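Local coordinates for Lin1909 protein (Listeria innocua, PDB 3FIJ), which is of unknown function but binds manganese and may hydrolyse gamma-glutamyl-gamma-aminobutyrate as a class I glutamine amidotransferase-like enzyme, at residues L65-G70 against A99-A104; Q57-V62 against L105-P110; T138-H143 against T195-I200; Q131-V136 against H179-K184. All blocks are in the same frame, centred on the assembly; numbering follows the deposited sequence.

Contact 1 (L65-G70 against A99-A104)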
loop_
_atom_site.group_PDB
_atom_site.type_symbol
_atom_site.label_atom_id
_atom_site.label_comp_id
_atom_site.label_asym_id
_atom_site.label_seq_id
_atom_site.Cartn_x
_atom_site.Cartn_y
_atom_site.Cartn_z
ATOM N N LEU A 65 13.822 19.579 -32.239
ATOM C CA LEU A 65 13.375 19.664 -30.844
ATOM C C LEU A 65 12.009 19.011 -30.581
ATOM O O LEU A 65 11.004 19.377 -31.196
ATOM C CB LEU A 65 13.322 21.135 -30.421
ATOM C CG LEU A 65 12.701 21.476 -29.064
ATOM C CD1 LEU A 65 13.552 20.890 -27.936
ATOM C CD2 LEU A 65 12.586 22.985 -28.934
ATOM N N LEU A 66 11.978 18.051 -29.659
ATOM C CA LEU A 66 10.742 17.361 -29.300
ATOM C C LEU A 66 10.333 17.705 -27.856
ATOM O O LEU A 66 11.023 17.339 -26.898
ATOM C CB LEU A 66 10.928 15.844 -29.441
ATOM C CG LEU A 66 9.749 14.955 -29.004
ATOM C CD1 LEU A 66 8.510 15.269 -29.840
ATOM C CD2 LEU A 66 10.125 13.487 -29.166
ATOM N N LEU A 67 9.220 18.419 -27.701
ATOM C CA LEU A 67 8.730 18.794 -26.375
ATOM C C LEU A 67 7.738 17.746 -25.887
ATOM O O LEU A 67 6.762 17.424 -26.575
ATOM C CB LEU A 67 8.072 20.174 -26.420
ATOM C CG LEU A 67 9.058 21.337 -26.568
ATOM C CD1 LEU A 67 8.331 22.634 -26.880
ATOM C CD2 LEU A 67 9.845 21.470 -25.269
ATOM N N THR A 68 7.993 17.222 -24.693
ATOM C CA THR A 68 7.171 16.173 -24.112
ATOM C C THR A 68 6.102 16.622 -23.132
ATOM O O THR A 68 6.001 17.800 -22.773
ATOM C CB THR A 68 8.049 15.141 -23.388
ATOM O OG1 THR A 68 8.700 15.772 -22.277
ATOM C CG2 THR A 68 9.110 14.575 -24.335
ATOM N N GLY A 69 5.308 15.646 -22.699
ATOM C CA GLY A 69 4.241 15.899 -21.757
ATOM C C GLY A 69 4.821 16.190 -20.392
ATOM O O GLY A 69 6.038 16.281 -20.221
ATOM N N GLY A 70 3.944 16.339 -19.411
ATOM C CA GLY A 70 4.393 16.627 -18.071
ATOM C C GLY A 70 3.364 17.439 -17.314
ATOM O O GLY A 70 2.166 17.371 -17.587
ATOM N N ALA A 99 12.930 29.023 -23.300
ATOM C CA ALA A 99 14.228 29.386 -23.867
ATOM C C ALA A 99 14.607 28.454 -25.016
ATOM O O ALA A 99 15.238 28.882 -25.983
ATOM C CB ALA A 99 15.305 29.351 -22.777
ATOM N N LEU A 100 14.225 27.183 -24.908
ATOM C CA LEU A 100 14.526 26.213 -25.958
ATOM C C LEU A 100 13.781 26.498 -27.260
ATOM O O LEU A 100 14.400 26.513 -28.324
ATOM C CB LEU A 100 14.206 24.772 -25.515
ATOM C CG LEU A 100 15.108 24.020 -24.526
ATOM C CD1 LEU A 100 14.526 22.630 -24.270
ATOM C CD2 LEU A 100 16.508 23.893 -25.070
ATOM N N VAL A 101 12.467 26.720 -27.197
ATOM C CA VAL A 101 11.723 26.979 -28.434
ATOM C C VAL A 101 12.206 28.258 -29.112
ATOM O O VAL A 101 12.320 28.308 -30.339
ATOM C CB VAL A 101 10.171 27.056 -28.220
ATOM C CG1 VAL A 101 9.730 26.033 -27.179
ATOM C CG2 VAL A 101 9.743 28.445 -27.860
ATOM N N ARG A 102 12.509 29.284 -28.325
ATOM C CA ARG A 102 13.007 30.537 -28.888
ATOM C C ARG A 102 14.345 30.312 -29.594
ATOM O O ARG A 102 14.554 30.784 -30.715
ATOM C CB ARG A 102 13.135 31.599 -27.787
ATOM C CG ARG A 102 11.768 32.069 -27.306
ATOM C CD ARG A 102 11.795 32.970 -26.071
ATOM N NE ARG A 102 10.431 33.365 -25.714
ATOM C CZ ARG A 102 10.105 34.101 -24.657
ATOM N NH1 ARG A 102 11.049 34.542 -23.831
ATOM N NH2 ARG A 102 8.829 34.386 -24.426
ATOM N N ALA A 103 15.244 29.576 -28.947
ATOM C CA ALA A 103 16.540 29.282 -29.543
ATOM C C ALA A 103 16.361 28.396 -30.776
ATOM O O ALA A 103 17.091 28.537 -31.754
ATOM C CB ALA A 103 17.452 28.592 -28.523
ATOM N N ALA A 104 15.387 27.485 -30.721
ATOM C CA ALA A 104 15.095 26.573 -31.829
ATOM C C ALA A 104 14.493 27.345 -33.000
ATOM O O ALA A 104 14.789 27.078 -34.162
ATOM C CB ALA A 104 14.126 25.483 -31.370
#

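Contact 2 (Q57-V62 against L105-P110)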
loop_
_atom_site.group_PDB
_atom_site.type_symbol
_atom_site.label_atom_id
_atom_site.label_comp_id
_atom_site.label_asym_id
_atom_site.label_seq_id
_atom_site.Cartn_x
_atom_site.Cartn_y
_atom_site.Cartn_z
ATOM N N GLN A 57 22.964 26.762 -26.468
ATOM C CA GLN A 57 23.987 25.725 -26.569
ATOM C C GLN A 57 23.300 24.366 -26.713
ATOM O O GLN A 57 23.810 23.457 -27.368
ATOM C CB GLN A 57 24.893 25.701 -25.331
ATOM C CG GLN A 57 25.986 24.640 -25.433
ATOM C CD GLN A 57 26.872 24.544 -24.198
ATOM O OE1 GLN A 57 27.863 23.814 -24.194
ATOM N NE2 GLN A 57 26.517 25.270 -23.149
ATOM N N ALA A 58 22.138 24.234 -26.091
ATOM C CA ALA A 58 21.391 22.992 -26.160
ATOM C C ALA A 58 20.929 22.730 -27.597
ATOM O O ALA A 58 21.149 21.644 -28.128
ATOM C CB ALA A 58 20.197 23.048 -25.215
ATOM N N ILE A 59 20.293 23.725 -28.219
ATOM C CA ILE A 59 19.810 23.582 -29.593
ATOM C C ILE A 59 20.957 23.446 -30.589
ATOM O O ILE A 59 20.809 22.826 -31.636
ATOM C CB ILE A 59 18.901 24.786 -29.998
ATOM C CG1 ILE A 59 17.517 24.622 -29.372
ATOM C CG2 ILE A 59 18.733 24.862 -31.505
ATOM C CD1 ILE A 59 17.517 24.735 -27.881
ATOM N N SER A 60 22.114 24.003 -30.263
ATOM C CA SER A 60 23.238 23.902 -31.177
ATOM C C SER A 60 23.624 22.455 -31.472
ATOM O O SER A 60 24.025 22.146 -32.591
ATOM C CB SER A 60 24.463 24.668 -30.645
ATOM O OG SER A 60 25.036 24.041 -29.510
ATOM N N LEU A 61 23.501 21.547 -30.506
ATOM C CA LEU A 61 23.891 20.180 -30.822
ATOM C C LEU A 61 22.798 19.229 -31.288
ATOM O O LEU A 61 23.049 18.043 -31.466
ATOM C CB LEU A 61 24.704 19.542 -29.679
ATOM C CG LEU A 61 24.269 19.488 -28.219
ATOM C CD1 LEU A 61 24.747 20.714 -27.485
ATOM C CD2 LEU A 61 22.771 19.328 -28.158
ATOM N N VAL A 62 21.594 19.741 -31.513
ATOM C CA VAL A 62 20.514 18.888 -32.008
ATOM C C VAL A 62 20.030 19.434 -33.346
ATOM O O VAL A 62 20.272 20.600 -33.672
ATOM C CB VAL A 62 19.301 18.834 -31.030
ATOM C CG1 VAL A 62 19.788 18.648 -29.600
ATOM C CG2 VAL A 62 18.449 20.092 -31.165
ATOM N N LEU A 105 13.627 28.297 -32.684
ATOM C CA LEU A 105 13.012 29.122 -33.706
ATOM C C LEU A 105 14.107 29.951 -34.367
ATOM O O LEU A 105 14.182 30.034 -35.594
ATOM C CB LEU A 105 11.949 30.033 -33.077
ATOM C CG LEU A 105 10.623 29.323 -32.791
ATOM C CD1 LEU A 105 9.716 30.214 -31.964
ATOM C CD2 LEU A 105 9.963 28.950 -34.116
ATOM N N ASP A 106 14.972 30.542 -33.544
ATOM C CA ASP A 106 16.055 31.365 -34.064
ATOM C C ASP A 106 16.973 30.584 -35.011
ATOM O O ASP A 106 17.614 31.164 -35.894
ATOM C CB ASP A 106 16.880 31.950 -32.913
ATOM C CG ASP A 106 17.925 32.948 -33.398
ATOM O OD1 ASP A 106 18.732 33.427 -32.567
ATOM O OD2 ASP A 106 17.937 33.257 -34.614
ATOM N N ALA A 107 17.032 29.269 -34.830
ATOM C CA ALA A 107 17.875 28.422 -35.667
ATOM C C ALA A 107 17.099 27.804 -36.826
ATOM O O ALA A 107 17.677 27.130 -37.679
ATOM C CB ALA A 107 18.508 27.327 -34.819
ATOM N N GLY A 108 15.786 28.033 -36.847
ATOM C CA GLY A 108 14.948 27.501 -37.907
ATOM C C GLY A 108 14.812 25.987 -37.909
ATOM O O GLY A 108 14.357 25.398 -38.891
ATOM N N LYS A 109 15.202 25.352 -36.810
ATOM C CA LYS A 109 15.112 23.904 -36.700
ATOM C C LYS A 109 13.689 23.501 -36.359
ATOM O O LYS A 109 12.996 24.206 -35.635
ATOM C CB LYS A 109 16.095 23.396 -35.641
ATOM C CG LYS A 109 17.539 23.666 -36.015
ATOM C CD LYS A 109 18.513 23.191 -34.956
ATOM C CE LYS A 109 19.947 23.517 -35.369
ATOM N NZ LYS A 109 20.910 23.257 -34.273
ATOM N N PRO A 110 13.235 22.352 -36.879
ATOM C CA PRO A 110 11.881 21.840 -36.644
ATOM C C PRO A 110 11.558 21.541 -35.178
ATOM O O PRO A 110 12.413 21.089 -34.418
ATOM C CB PRO A 110 11.834 20.603 -37.522
ATOM C CG PRO A 110 13.244 20.089 -37.424
ATOM C CD PRO A 110 14.054 21.356 -37.595
#

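Contact 3 (T138-H143 against T195-I200). With MN (manganese (II) ion), chain I.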
loop_
_atom_site.group_PDB
_atom_site.type_symbol
_atom_site.label_atom_id
_atom_site.label_comp_id
_atom_site.label_asym_id
_atom_site.label_seq_id
_atom_site.Cartn_x
_atom_site.Cartn_y
_atom_site.Cartn_z
ATOM N N THR A 138 -18.308 26.004 -21.890
ATOM C CA THR A 138 -19.230 24.955 -22.306
ATOM C C THR A 138 -18.735 23.568 -21.896
ATOM O O THR A 138 -17.531 23.317 -21.863
ATOM C CB THR A 138 -19.425 24.999 -23.819
ATOM O OG1 THR A 138 -20.383 24.005 -24.210
ATOM C CG2 THR A 138 -18.092 24.749 -24.522
ATOM N N LYS A 139 -19.668 22.672 -21.581
ATOM C CA LYS A 139 -19.324 21.315 -21.159
ATOM C C LYS A 139 -18.383 20.663 -22.173
ATOM O O LYS A 139 -18.704 20.537 -23.357
ATOM C CB LYS A 139 -20.589 20.460 -21.012
ATOM C CG LYS A 139 -20.440 19.216 -20.126
ATOM C CD LYS A 139 -20.123 19.598 -18.678
ATOM C CE LYS A 139 -20.549 18.517 -17.681
ATOM N NZ LYS A 139 -19.895 17.195 -17.900
ATOM N N ALA A 140 -17.211 20.261 -21.703
ATOM C CA ALA A 140 -16.247 19.631 -22.579
ATOM C C ALA A 140 -16.347 18.120 -22.469
ATOM O O ALA A 140 -16.901 17.590 -21.503
ATOM C CB ALA A 140 -14.845 20.089 -22.224
ATOM N N LEU A 141 -15.830 17.435 -23.482
ATOM C CA LEU A 141 -15.813 15.984 -23.488
ATOM C C LEU A 141 -14.731 15.539 -22.514
ATOM O O LEU A 141 -14.019 16.365 -21.960
ATOM C CB LEU A 141 -15.476 15.468 -24.883
ATOM C CG LEU A 141 -16.537 15.750 -25.944
ATOM C CD1 LEU A 141 -15.985 15.391 -27.314
ATOM C CD2 LEU A 141 -17.803 14.952 -25.612
ATOM N N GLN A 142 -14.602 14.236 -22.299
ATOM C CA GLN A 142 -13.570 13.758 -21.394
ATOM C C GLN A 142 -12.221 13.895 -22.074
ATOM O O GLN A 142 -12.051 13.465 -23.221
ATOM C CB GLN A 142 -13.776 12.288 -21.033
ATOM C CG GLN A 142 -12.834 11.835 -19.922
ATOM C CD GLN A 142 -13.055 10.404 -19.504
ATOM O OE1 GLN A 142 -12.624 9.469 -20.189
ATOM N NE2 GLN A 142 -13.734 10.216 -18.383
ATOM N N HIS A 143 -11.262 14.493 -21.376
ATOM C CA HIS A 143 -9.930 14.642 -21.945
ATOM C C HIS A 143 -8.870 13.927 -21.119
ATOM O O HIS A 143 -7.693 13.911 -21.478
ATOM C CB HIS A 143 -9.609 16.124 -22.153
ATOM C CG HIS A 143 -10.262 16.694 -23.376
ATOM N ND1 HIS A 143 -9.682 16.635 -24.626
ATOM C CD2 HIS A 143 -11.491 17.238 -23.557
ATOM C CE1 HIS A 143 -10.523 17.117 -25.525
ATOM N NE2 HIS A 143 -11.627 17.488 -24.901
ATOM N N THR A 195 -11.800 18.622 -31.085
ATOM C CA THR A 195 -12.711 17.530 -30.753
ATOM C C THR A 195 -14.104 18.153 -30.867
ATOM O O THR A 195 -14.244 19.380 -30.814
ATOM C CB THR A 195 -12.517 17.016 -29.315
ATOM O OG1 THR A 195 -12.113 18.103 -28.480
ATOM C CG2 THR A 195 -11.488 15.881 -29.270
ATOM N N ALA A 196 -15.124 17.310 -31.002
ATOM C CA ALA A 196 -16.506 17.770 -31.163
ATOM C C ALA A 196 -16.962 18.856 -30.189
ATOM O O ALA A 196 -17.987 19.513 -30.421
ATOM C CB ALA A 196 -17.460 16.576 -31.095
ATOM N N ASP A 197 -16.217 19.043 -29.102
ATOM C CA ASP A 197 -16.572 20.060 -28.123
ATOM C C ASP A 197 -15.864 21.381 -28.413
ATOM O O ASP A 197 -15.959 22.332 -27.637
ATOM C CB ASP A 197 -16.240 19.575 -26.710
ATOM C CG ASP A 197 -14.779 19.184 -26.549
ATOM O OD1 ASP A 197 -14.032 19.234 -27.550
ATOM O OD2 ASP A 197 -14.380 18.825 -25.418
ATOM N N GLY A 198 -15.157 21.434 -29.536
ATOM C CA GLY A 198 -14.448 22.644 -29.917
ATOM C C GLY A 198 -13.057 22.859 -29.326
ATOM O O GLY A 198 -12.354 23.787 -29.735
HETATM N N MSE A 199 -12.640 22.030 -28.373
HETATM C CA MSE A 199 -11.317 22.210 -27.783
HETATM C C MSE A 199 -10.182 21.991 -28.798
HETATM O O MSE A 199 -10.292 21.184 -29.718
HETATM C CB MSE A 199 -11.162 21.290 -26.570
HETATM C CG MSE A 199 -12.120 21.616 -25.435
HETATM SE SE MSE A 199 -11.845 23.416 -24.665
HETATM C CE MSE A 199 -13.199 24.371 -25.653
ATOM N N ILE A 200 -9.094 22.730 -28.621
ATOM C CA ILE A 200 -7.944 22.670 -29.516
ATOM C C ILE A 200 -7.053 21.451 -29.302
ATOM O O ILE A 200 -6.487 21.263 -28.222
ATOM C CB ILE A 200 -7.099 23.952 -29.365
ATOM C CG1 ILE A 200 -7.913 25.144 -29.862
ATOM C CG2 ILE A 200 -5.794 23.818 -30.136
ATOM C CD1 ILE A 200 -7.396 26.486 -29.388
HETATM MN MN MN I . -7.938 15.782 -25.569
HETATM O O HOH W 1 -6.064 14.821 -26.402
#

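Contact 4 (Q131-V136 against H179-K184)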
loop_
_atom_site.group_PDB
_atom_site.type_symbol
_atom_site.label_atom_id
_atom_site.label_comp_id
_atom_site.label_asym_id
_atom_site.label_seq_id
_atom_site.Cartn_x
_atom_site.Cartn_y
_atom_site.Cartn_z
ATOM N N GLN A 131 -7.023 26.780 -16.968
ATOM C CA GLN A 131 -6.338 26.045 -15.911
ATOM C C GLN A 131 -6.932 24.670 -15.591
ATOM O O GLN A 131 -6.226 23.798 -15.080
ATOM C CB GLN A 131 -6.274 26.903 -14.647
ATOM C CG GLN A 131 -5.275 28.034 -14.760
ATOM C CD GLN A 131 -5.068 28.774 -13.458
ATOM O OE1 GLN A 131 -5.085 28.177 -12.373
ATOM N NE2 GLN A 131 -4.846 30.082 -13.555
ATOM N N ASP A 132 -8.219 24.477 -15.891
ATOM C CA ASP A 132 -8.886 23.195 -15.646
ATOM C C ASP A 132 -10.102 23.037 -16.555
ATOM O O ASP A 132 -10.699 24.032 -16.986
ATOM C CB ASP A 132 -9.323 23.075 -14.179
ATOM C CG ASP A 132 -9.978 21.731 -13.865
ATOM O OD1 ASP A 132 -9.347 20.680 -14.110
ATOM O OD2 ASP A 132 -11.123 21.719 -13.364
ATOM N N ILE A 133 -10.459 21.783 -16.837
ATOM C CA ILE A 133 -11.592 21.457 -17.698
ATOM C C ILE A 133 -12.861 22.074 -17.121
ATOM O O ILE A 133 -13.753 22.482 -17.861
ATOM C CB ILE A 133 -11.780 19.908 -17.832
ATOM C CG1 ILE A 133 -10.479 19.264 -18.333
ATOM C CG2 ILE A 133 -12.894 19.581 -18.830
ATOM C CD1 ILE A 133 -10.537 17.716 -18.486
ATOM N N SER A 134 -12.926 22.167 -15.797
ATOM C CA SER A 134 -14.099 22.738 -15.135
ATOM C C SER A 134 -14.314 24.227 -15.445
ATOM O O SER A 134 -15.390 24.777 -15.166
ATOM C CB SER A 134 -13.988 22.581 -13.615
ATOM O OG SER A 134 -13.202 23.622 -13.058
ATOM N N GLN A 135 -13.305 24.877 -16.021
ATOM C CA GLN A 135 -13.393 26.304 -16.315
ATOM C C GLN A 135 -13.842 26.691 -17.725
ATOM O O GLN A 135 -14.074 27.876 -18.000
ATOM C CB GLN A 135 -12.047 26.957 -15.996
ATOM C CG GLN A 135 -11.706 26.954 -14.502
ATOM C CD GLN A 135 -10.224 27.170 -14.236
ATOM O OE1 GLN A 135 -9.506 27.736 -15.062
ATOM N NE2 GLN A 135 -9.765 26.728 -13.075
ATOM N N VAL A 136 -13.970 25.718 -18.622
ATOM C CA VAL A 136 -14.397 26.043 -19.976
ATOM C C VAL A 136 -15.881 26.375 -19.924
ATOM O O VAL A 136 -16.663 25.673 -19.286
ATOM C CB VAL A 136 -14.130 24.878 -20.968
ATOM C CG1 VAL A 136 -12.634 24.581 -21.020
ATOM C CG2 VAL A 136 -14.890 23.638 -20.545
ATOM N N HIS A 179 -5.881 17.976 -18.550
ATOM C CA HIS A 179 -6.986 18.651 -17.896
ATOM C C HIS A 179 -6.907 20.156 -18.158
ATOM O O HIS A 179 -7.724 20.925 -17.646
ATOM C CB HIS A 179 -7.020 18.348 -16.386
ATOM C CG HIS A 179 -6.131 19.227 -15.564
ATOM N ND1 HIS A 179 -4.758 19.131 -15.584
ATOM C CD2 HIS A 179 -6.427 20.239 -14.712
ATOM C CE1 HIS A 179 -4.242 20.046 -14.782
ATOM N NE2 HIS A 179 -5.234 20.732 -14.244
ATOM N N GLN A 180 -5.932 20.573 -18.966
ATOM C CA GLN A 180 -5.796 21.989 -19.315
ATOM C C GLN A 180 -5.930 22.131 -20.830
ATOM O O GLN A 180 -5.715 21.164 -21.568
ATOM C CB GLN A 180 -4.443 22.548 -18.864
ATOM C CG GLN A 180 -4.187 22.484 -17.367
ATOM C CD GLN A 180 -3.212 23.554 -16.907
ATOM O OE1 GLN A 180 -2.212 23.820 -17.570
ATOM N NE2 GLN A 180 -3.495 24.168 -15.763
ATOM N N PHE A 181 -6.299 23.325 -21.290
ATOM C CA PHE A 181 -6.461 23.574 -22.725
ATOM C C PHE A 181 -5.974 24.952 -23.149
ATOM O O PHE A 181 -5.867 25.871 -22.336
ATOM C CB PHE A 181 -7.929 23.514 -23.149
ATOM C CG PHE A 181 -8.667 22.313 -22.671
ATOM C CD1 PHE A 181 -9.108 22.232 -21.359
ATOM C CD2 PHE A 181 -8.948 21.269 -23.543
ATOM C CE1 PHE A 181 -9.828 21.131 -20.916
ATOM C CE2 PHE A 181 -9.667 20.157 -23.118
ATOM C CZ PHE A 181 -10.110 20.084 -21.800
ATOM N N ILE A 182 -5.702 25.098 -24.438
ATOM C CA ILE A 182 -5.314 26.392 -24.960
ATOM C C ILE A 182 -6.584 27.244 -24.879
ATOM O O ILE A 182 -7.662 26.816 -25.308
ATOM C CB ILE A 182 -4.882 26.313 -26.446
ATOM C CG1 ILE A 182 -3.521 25.619 -26.563
ATOM C CG2 ILE A 182 -4.856 27.726 -27.057
ATOM C CD1 ILE A 182 -2.878 25.724 -27.952
ATOM N N LYS A 183 -6.467 28.435 -24.307
ATOM C CA LYS A 183 -7.611 29.337 -24.204
ATOM C C LYS A 183 -7.419 30.302 -25.356
ATOM O O LYS A 183 -8.043 30.167 -26.407
ATOM C CB LYS A 183 -7.598 30.080 -22.858
ATOM C CG LYS A 183 -8.873 30.886 -22.566
ATOM C CD LYS A 183 -9.018 31.234 -21.075
ATOM C CE LYS A 183 -7.946 32.223 -20.609
ATOM N NZ LYS A 183 -7.803 32.293 -19.118
ATOM N N LYS A 184 -6.533 31.268 -25.158
ATOM C CA LYS A 184 -6.230 32.232 -26.199
ATOM C C LYS A 184 -5.003 31.723 -26.966
ATOM O O LYS A 184 -3.930 31.536 -26.397
ATOM C CB LYS A 184 -5.948 33.607 -25.582
ATOM C CG LYS A 184 -5.703 34.715 -26.598
ATOM C CD LYS A 184 -6.888 34.853 -27.555
ATOM C CE LYS A 184 -6.674 35.976 -28.570
ATOM N NZ LYS A 184 -7.797 36.041 -29.550
#

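Contact 1 (L65-G70 against A99-A104)
L65 reaches from strand 65-67 to helix 99-104 and carries most of this contact. From its CB, which is directed at the helix, the chain leads through CG to a fork. One branch, CD1, comes up to CD1 of L100 at 4.2 Å. The other, CD2, settles over the last turn of the segment, 3.8 Å from A104 CB and 4.0 Å from the carbonyl O of L100, with V101 CA close by. With L65 CG turned away from the backbone N (chi1 172°), the fork reaches the helix, where L65 and L100 cross at about a right angle. Two residues on, L67 repeats the approach with a single methyl: its CD1 meets V101 CG1 at 3.7 Å, again with the two side chains nearly perpendicular. The axes of strand and helix run roughly antiparallel, 10.1 Å apart, as expected for a helix laid on the face of a central sheet in an alpha/beta fold. L120 and A124 of helix 116-124 also pack on V101, while I59 of helix 55-60 touches L100. No hydrogen bond joins the segments, and all five touching residues are buried, so the association is apolar and rests on the fit of leucine and valine methyls and of A104 CB.

Contact 2 (Q57-V62 against L105-P110)
K109 stretches its amino group to the backbone at the end of helix 55-60, where NZ donates to two carbonyls: I59 O at 2.7 Å and V62 O at 2.8 Å. K109 itself follows the Schellman motif that closes helix 91-106, in which G108 takes a positive phi (67°) and G108 N bonds back to L105 O. The two acceptors are met differently. At V62 the ammonium lies almost straight out beyond the oxygen, with a C=O...N angle of 177°; at I59 it comes in tilted from the carbonyl plane. The aliphatic part of the lysine is fully extended beyond CG and slides past I59 in the opposite direction, its CD 3.8 Å from I59 CG2. That same methyl touches A107 CB at 4.1 Å, just before the glycine turn. Farther out, I59 packs on A103 and A58 on Y96 of helix 91-106, V62 rests on I45 of strand 43-47, and K109 O accepts a hydrogen bond from S210 OG. The second subunit comes close at the helix, with its F43 on A58. A positive charge placed beside I59 O at the C-terminal end of the helix is probably favourable, since it faces the negative end of the helix dipole. I59 O serves two donors, V62 N and K109 NZ, which reach it from opposite faces of its carbonyl plane.

Contact 3 (T138-H143 against T195-I200)
D197 and H143 meet nearly flat, carboxylate and imidazole only 10° apart, and this pair forms the tight heart of the contact. H143 NE2 donates to the syn lone pair of D197 OD2 at 3.1 Å, while H143 ND1 binds the manganese ion at 2.2 Å. OD2 takes a second bond on its anti side from L141 N, at 2.8 Å with an N-H...O angle of 166°. The other oxygen is held within its own loop: OD1 accepts from M199 N at 3.2 Å, an Asx turn that overlaps the end of the type I beta turn T195-G198. With D197 CG standing between the backbone N and carbonyl carbon of D197 (chi1 56°), the aspartate can face both the metal ligand and its own turn. The periphery is looser. L141 CD1 approaches A196 CB at 4.2 Å, and T138 CG2 comes no nearer than 4.5 Å to D197 O; T138 and A196 are exposed. Along this outer loop Q142 is hydrogen-bonded to Q84 and I86 of the third subunit. H154, S176, H178, E201 and a water complete the metal site. As the second-shell partner of H143, D197 probably helps to fix the rotation of the ring and point ND1 at manganese; its negative charge would probably polarise the imidazole and strengthen its donation to the metal.

Contact 4 (Q131-V136 against H179-K184)
The rings of H179 and F181 both meet residues 131-136 at their edges. CG1 of I133 lies near the plane of the phenyl, 3.3 Å from F181 CE1, with the two side chains crossing at a slant; V136 CG1 is more distant, 4.3 Å from F181 CD1. The carboxylate of D132 comes to the rim of the H179 imidazole at 48° to its plane, and CG of neighbouring Q180 lies over one face of that ring, offset toward its rim. Next to the histidine, Q180 NE2 donates to the carbonyl O of Q131 at 2.8 Å, from a position tilted out of the carbonyl plane. D132 also shapes its own loop. Swung clear of its backbone N (chi1 -178°), the carboxylate sits between H179 and S134, and OD2 accepts from both S134 N at 3.1 Å and S134 OG at 2.8 Å, the former closing an Asx turn. F181 also meets the rings of the metal ligands H143 and H178 edge-to-face, so the 131-136 loop backs the manganese site through this phenyl. Beyond the contact, strand 181-182 pairs antiparallel with strand 129-130. Q180 and I182 touch helix 116-124, and I182 also reaches I200 and V203 of strand 200-205.

From the N terminus, helix 55-60 opens contact 2 and strand 64-67 then opens contact 1. Helix 91-106 closes contact 1 first, and the turn after it closes contact 2, so the loop of contact 1 lies within that of contact 2. Contact 1 ties helix 91-106 to the parallel part of the main sheet; contact 2 ties the ends of helices 55-60 and 91-106 together. A probable hydrogen bond from L65 N to P110 O joins them. Later, segments 131-136 and 138-143 open contacts 4 and 3, which 179-184 and 195-200 close in the same order, so these loops cross. They meet where M199 packs on F181 and V136. The centres of contacts 2 and 3 lie about 34 Å apart.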